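Local coordinates for protein tapirin (Caldicellulosiruptor hydrothermalis, PDB 6N2C) that binds cellulose, probably attaching this extremely thermophilic bacterium to plant biomass through a beta-helical C-terminal domain, at residues 172-184 with 566-578. Numbering follows the deposited sequence.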
loop_
_atom_site.group_PDB
_atom_site.type_symbol
_atom_site.label_atom_id
_atom_site.label_comp_id
_atom_site.label_asym_id
_atom_site.label_seq_id
_atom_site.Cartn_x
_atom_site.Cartn_y
_atom_site.Cartn_z
ATOM N N TYR A 172 0.315 -16.663 9.029
ATOM C CA TYR A 172 -0.871 -16.851 8.213
ATOM C C TYR A 172 -1.882 -15.802 8.622
ATOM O O TYR A 172 -2.653 -15.287 7.758
ATOM C CB TYR A 172 -1.443 -18.249 8.403
ATOM C CG TYR A 172 -2.364 -18.692 7.305
ATOM C CD1 TYR A 172 -2.153 -18.321 5.935
ATOM C CD2 TYR A 172 -3.473 -19.481 7.628
ATOM C CE1 TYR A 172 -3.014 -18.717 4.948
ATOM C CE2 TYR A 172 -4.363 -19.870 6.659
ATOM C CZ TYR A 172 -4.150 -19.533 5.322
ATOM O OH TYR A 172 -5.041 -19.933 4.374
ATOM N N LEU A 173 -1.911 -15.460 9.911
ATOM C CA LEU A 173 -2.908 -14.504 10.433
ATOM C C LEU A 173 -2.535 -13.001 10.449
ATOM O O LEU A 173 -3.196 -12.151 11.070
ATOM C CB LEU A 173 -3.382 -14.935 11.819
ATOM C CG LEU A 173 -3.976 -16.354 11.826
ATOM C CD1 LEU A 173 -4.406 -16.590 13.279
ATOM C CD2 LEU A 173 -5.151 -16.487 10.902
ATOM N N LEU A 174 -1.433 -12.679 9.788
ATOM C CA LEU A 174 -0.978 -11.303 9.737
ATOM C C LEU A 174 -2.103 -10.465 9.156
ATOM O O LEU A 174 -2.624 -10.813 8.089
ATOM C CB LEU A 174 0.221 -11.227 8.785
ATOM C CG LEU A 174 0.795 -9.775 8.591
ATOM C CD1 LEU A 174 1.175 -9.117 9.903
ATOM C CD2 LEU A 174 1.967 -9.937 7.684
ATOM N N ALA A 175 -2.461 -9.433 9.895
ATOM C CA ALA A 175 -3.467 -8.435 9.454
ATOM C C ALA A 175 -4.846 -9.020 9.271
ATOM O O ALA A 175 -5.685 -8.448 8.629
ATOM C CB ALA A 175 -3.038 -7.635 8.216
ATOM N N TRP A 176 -5.122 -10.180 9.875
ATOM C CA TRP A 176 -6.481 -10.694 9.804
ATOM C C TRP A 176 -7.439 -9.769 10.500
ATOM O O TRP A 176 -7.191 -9.375 11.607
ATOM C CB TRP A 176 -6.557 -12.081 10.449
ATOM C CG TRP A 176 -8.015 -12.577 10.297
ATOM C CD1 TRP A 176 -9.075 -12.341 11.148
ATOM C CD2 TRP A 176 -8.522 -13.239 9.186
ATOM N NE1 TRP A 176 -10.215 -12.869 10.593
ATOM C CE2 TRP A 176 -9.900 -13.428 9.389
ATOM C CE3 TRP A 176 -7.943 -13.726 7.992
ATOM C CZ2 TRP A 176 -10.703 -14.027 8.440
ATOM C CZ3 TRP A 176 -8.726 -14.346 7.064
ATOM C CH2 TRP A 176 -10.129 -14.511 7.310
ATOM N N ASP A 177 -8.530 -9.362 9.851
ATOM C CA ASP A 177 -9.462 -8.412 10.496
ATOM C C ASP A 177 -10.868 -8.855 10.026
ATOM O O ASP A 177 -11.243 -8.633 8.881
ATOM C CB ASP A 177 -9.188 -6.949 10.061
ATOM C CG ASP A 177 -10.102 -5.962 10.718
ATOM O OD1 ASP A 177 -11.096 -6.364 11.394
ATOM O OD2 ASP A 177 -9.873 -4.727 10.547
ATOM N N SER A 178 -11.623 -9.512 10.889
ATOM C CA SER A 178 -12.952 -9.995 10.465
ATOM C C SER A 178 -13.923 -8.901 10.087
ATOM O O SER A 178 -14.872 -9.162 9.340
ATOM C CB SER A 178 -13.583 -10.941 11.534
ATOM O OG SER A 178 -12.773 -12.086 11.795
ATOM N N ASN A 179 -13.723 -7.672 10.553
ATOM C CA ASN A 179 -14.527 -6.538 10.087
ATOM C C ASN A 179 -14.388 -6.243 8.577
ATOM O O ASN A 179 -15.245 -5.591 8.030
ATOM C CB ASN A 179 -14.232 -5.222 10.733
ATOM C CG ASN A 179 -14.533 -5.183 12.223
ATOM O OD1 ASN A 179 -13.738 -4.602 12.968
ATOM N ND2 ASN A 179 -15.605 -5.708 12.649
ATOM N N ILE A 180 -13.345 -6.720 7.923
ATOM C CA ILE A 180 -13.246 -6.610 6.459
ATOM C C ILE A 180 -14.512 -7.150 5.755
ATOM O O ILE A 180 -14.889 -6.684 4.686
ATOM C CB ILE A 180 -11.901 -7.180 5.966
ATOM C CG1 ILE A 180 -10.798 -6.122 6.262
ATOM C CG2 ILE A 180 -11.908 -7.469 4.500
ATOM C CD1 ILE A 180 -9.370 -6.713 6.235
ATOM N N PHE A 181 -15.124 -8.191 6.369
ATOM C CA PHE A 181 -16.270 -8.860 5.760
ATOM C C PHE A 181 -17.572 -8.338 6.286
ATOM O O PHE A 181 -18.620 -8.837 5.861
ATOM C CB PHE A 181 -16.197 -10.345 6.060
ATOM C CG PHE A 181 -14.904 -10.946 5.613
ATOM C CD1 PHE A 181 -14.664 -11.238 4.302
ATOM C CD2 PHE A 181 -13.860 -11.108 6.535
ATOM C CE1 PHE A 181 -13.439 -11.732 3.918
ATOM C CE2 PHE A 181 -12.660 -11.618 6.154
ATOM C CZ PHE A 181 -12.435 -11.923 4.844
ATOM N N ASP A 182 -17.529 -7.319 7.129
ATOM C CA ASP A 182 -18.714 -6.657 7.650
ATOM C C ASP A 182 -18.886 -5.274 7.054
ATOM O O ASP A 182 -18.235 -4.269 7.486
ATOM C CB ASP A 182 -18.621 -6.600 9.149
ATOM C CG ASP A 182 -19.839 -5.992 9.814
ATOM O OD1 ASP A 182 -20.617 -5.300 9.156
ATOM O OD2 ASP A 182 -19.936 -6.159 11.112
ATOM N N PHE A 183 -19.839 -5.184 6.103
ATOM C CA PHE A 183 -20.005 -3.901 5.407
ATOM C C PHE A 183 -20.699 -2.824 6.175
ATOM O O PHE A 183 -20.955 -1.736 5.636
ATOM C CB PHE A 183 -20.434 -4.137 3.935
ATOM C CG PHE A 183 -19.333 -4.674 3.116
ATOM C CD1 PHE A 183 -18.454 -3.789 2.490
ATOM C CD2 PHE A 183 -19.047 -6.036 3.155
ATOM C CE1 PHE A 183 -17.340 -4.294 1.859
ATOM C CE2 PHE A 183 -17.966 -6.548 2.484
ATOM C CZ PHE A 183 -17.083 -5.599 1.868
ATOM N N THR A 184 -21.030 -3.050 7.465
ATOM C CA THR A 184 -21.449 -1.957 8.295
ATOM C C THR A 184 -20.227 -1.183 8.917
ATOM O O THR A 184 -20.442 -0.211 9.727
ATOM C CB THR A 184 -22.352 -2.373 9.489
ATOM O OG1 THR A 184 -21.594 -3.137 10.417
ATOM C CG2 THR A 184 -23.562 -3.153 8.964
ATOM N N LYS A 566 -33.285 -7.120 3.459
ATOM C CA LYS A 566 -33.281 -7.233 2.026
ATOM C C LYS A 566 -32.080 -7.941 1.470
ATOM O O LYS A 566 -31.976 -8.107 0.238
ATOM C CB LYS A 566 -33.438 -5.884 1.389
ATOM C CG LYS A 566 -34.630 -5.032 1.773
ATOM C CD LYS A 566 -35.973 -5.795 1.758
ATOM C CE LYS A 566 -37.131 -4.843 1.828
ATOM N NZ LYS A 566 -38.351 -5.583 2.237
ATOM N N ASN A 567 -31.232 -8.497 2.324
ATOM C CA ASN A 567 -30.000 -9.143 1.969
ATOM C C ASN A 567 -29.119 -8.262 1.066
ATOM O O ASN A 567 -28.340 -8.778 0.214
ATOM C CB ASN A 567 -30.201 -10.511 1.272
ATOM C CG ASN A 567 -30.830 -11.614 2.160
ATOM O OD1 ASN A 567 -31.146 -12.675 1.629
ATOM N ND2 ASN A 567 -30.934 -11.421 3.465
ATOM N N ILE A 568 -29.161 -6.929 1.277
ATOM C CA ILE A 568 -28.251 -6.042 0.592
ATOM C C ILE A 568 -26.888 -6.130 1.307
ATOM O O ILE A 568 -25.824 -5.962 0.694
ATOM C CB ILE A 568 -28.818 -4.601 0.553
ATOM C CG1 ILE A 568 -30.030 -4.551 -0.286
ATOM C CG2 ILE A 568 -27.759 -3.596 0.059
ATOM C CD1 ILE A 568 -30.925 -3.382 -0.019
ATOM N N ILE A 569 -26.917 -6.410 2.605
ATOM C CA ILE A 569 -25.724 -6.862 3.318
ATOM C C ILE A 569 -26.020 -8.114 4.056
ATOM O O ILE A 569 -27.156 -8.393 4.412
ATOM C CB ILE A 569 -25.153 -5.744 4.254
ATOM C CG1 ILE A 569 -26.173 -5.382 5.357
ATOM C CG2 ILE A 569 -24.752 -4.534 3.421
ATOM C CD1 ILE A 569 -25.674 -4.425 6.432
ATOM N N LYS A 570 -24.984 -8.908 4.246
ATOM C CA LYS A 570 -25.052 -10.116 5.080
ATOM C C LYS A 570 -23.887 -9.995 6.036
ATOM O O LYS A 570 -22.725 -9.724 5.560
ATOM C CB LYS A 570 -24.929 -11.405 4.188
ATOM C CG LYS A 570 -26.196 -11.733 3.390
ATOM C CD LYS A 570 -26.413 -13.261 3.190
ATOM C CE LYS A 570 -27.782 -13.529 2.603
ATOM N NZ LYS A 570 -27.973 -14.998 2.344
ATOM N N ILE A 571 -24.141 -10.278 7.315
ATOM C CA ILE A 571 -23.103 -10.226 8.353
ATOM C C ILE A 571 -22.920 -11.619 8.881
ATOM O O ILE A 571 -23.891 -12.229 9.346
ATOM C CB ILE A 571 -23.433 -9.247 9.483
ATOM C CG1 ILE A 571 -23.607 -7.816 8.939
ATOM C CG2 ILE A 571 -22.346 -9.296 10.580
ATOM C CD1 ILE A 571 -24.269 -6.886 9.953
ATOM N N GLU A 572 -21.720 -12.167 8.742
ATOM C CA GLU A 572 -21.483 -13.508 9.177
ATOM C C GLU A 572 -20.483 -13.456 10.310
ATOM O O GLU A 572 -19.635 -12.517 10.417
ATOM C CB GLU A 572 -21.169 -14.425 8.013
ATOM C CG GLU A 572 -19.727 -14.711 7.728
ATOM C CD GLU A 572 -19.555 -15.833 6.695
ATOM O OE1 GLU A 572 -19.737 -15.516 5.508
ATOM O OE2 GLU A 572 -19.253 -17.016 7.063
ATOM N N ASN A 573 -20.610 -14.444 11.184
ATOM C CA ASN A 573 -19.707 -14.591 12.332
ATOM C C ASN A 573 -18.355 -15.115 11.835
ATOM O O ASN A 573 -18.001 -16.281 12.060
ATOM C CB ASN A 573 -20.323 -15.527 13.393
ATOM C CG ASN A 573 -19.381 -15.781 14.560
ATOM O OD1 ASN A 573 -18.717 -14.861 15.032
ATOM N ND2 ASN A 573 -19.289 -17.031 14.998
ATOM N N VAL A 574 -17.605 -14.262 11.132
ATOM C CA VAL A 574 -16.360 -14.710 10.515
ATOM C C VAL A 574 -15.323 -14.843 11.639
ATOM O O VAL A 574 -15.260 -13.982 12.558
ATOM C CB VAL A 574 -15.826 -13.749 9.429
ATOM C CG1 VAL A 574 -14.364 -14.075 9.097
ATOM C CG2 VAL A 574 -16.684 -13.841 8.184
ATOM N N GLN A 575 -14.538 -15.918 11.554
ATOM C CA GLN A 575 -13.444 -16.172 12.479
ATOM C C GLN A 575 -12.153 -16.390 11.679
ATOM O O GLN A 575 -12.205 -16.869 10.538
ATOM C CB GLN A 575 -13.718 -17.414 13.348
ATOM C CG GLN A 575 -14.947 -17.350 14.249
ATOM C CD GLN A 575 -15.071 -16.042 14.999
ATOM O OE1 GLN A 575 -16.098 -15.377 14.913
ATOM N NE2 GLN A 575 -14.020 -15.649 15.714
ATOM N N PRO A 576 -10.988 -16.061 12.296
ATOM C CA PRO A 576 -9.701 -16.304 11.623
ATOM C C PRO A 576 -9.481 -17.792 11.409
ATOM O O PRO A 576 -9.737 -18.567 12.354
ATOM C CB PRO A 576 -8.658 -15.722 12.587
ATOM C CG PRO A 576 -9.359 -15.381 13.865
ATOM C CD PRO A 576 -10.839 -15.360 13.597
ATOM N N PRO A 577 -9.029 -18.204 10.207
ATOM C CA PRO A 577 -8.890 -19.645 9.940
ATOM C C PRO A 577 -7.653 -20.317 10.584
ATOM O O PRO A 577 -6.589 -19.685 10.721
ATOM C CB PRO A 577 -8.826 -19.730 8.398
ATOM C CG PRO A 577 -8.856 -18.331 7.916
ATOM C CD PRO A 577 -8.597 -17.413 9.054
ATOM N N VAL A 578 -7.832 -21.589 10.979
ATOM C CA VAL A 578 -6.741 -22.472 11.441
ATOM C C VAL A 578 -6.929 -23.905 10.909
ATOM O O VAL A 578 -6.978 -24.148 9.698
ATOM C CB VAL A 578 -6.635 -22.490 12.984
ATOM C CG1 VAL A 578 -5.422 -23.306 13.431
ATOM C CG2 VAL A 578 -6.557 -21.067 13.543
HETATM O O HOH W 1 -17.554 -10.210 9.732
HETATM O O HOH W 2 -19.621 -10.492 7.898
HETATM O O HOH W 3 -21.551 -7.279 5.437
#
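Asp182 OD1 takes two bonds from Thr184, one from its hydroxyl OG1 (OG1 to OD1 2.7 Å) and one from its backbone (N to OD1 2.8 Å), closing an Asx turn, and it also lies against the side chain of Ile571 across the contact. The two donors reach OD1 from the same face of the carboxylate plane, the hydroxyl on the syn side and the amide on the anti side, which limits the rotation of the carboxylate. With OG1 turned toward the carboxylate (chi1 68°), Thr184 presents CG2 to CD1 of Ile571, 3.9 Å away. The two loops run antiparallel, and midway they meet through water: one molecule links Phe181 O with Glu572 N, another Phe183 N with Lys570 O. Further along, two successive prolines pack over one face of Trp176. Pro576 CB sits 3.8 Å from the centroid of the five-membered ring of Trp176 and Pro577 CD 3.7 Å from that of the indole's six-membered ring, both CH-pi contacts. Trp176 CG stands anti to its own backbone N (chi1 -178°), which carries the indole toward the prolines. At the ring edge, Trp176 CZ2 meets Val574 CG1 at 3.7 Å, while NE1 of the same ring bonds nearly in the ring plane to Ser178 OG, 2.9 Å away. In the Ser178 conformer described, that hydroxyl donates in turn to Val574 O from well above the carbonyl plane. Without the indole, as with an alanine at Trp176, the two prolines would probably lose the flat face they pack on, and Ser178 OG, left without its N-H donor, is likely to be freer to turn. Trp176 and Phe181 also pack on Ile452 of helix 451-457, whereas Ile569 and Ile571 touch Leu564 of helix 557-565; the end of the modelled chain runs along the segment that leads into strand 186-190 of the beta-helix.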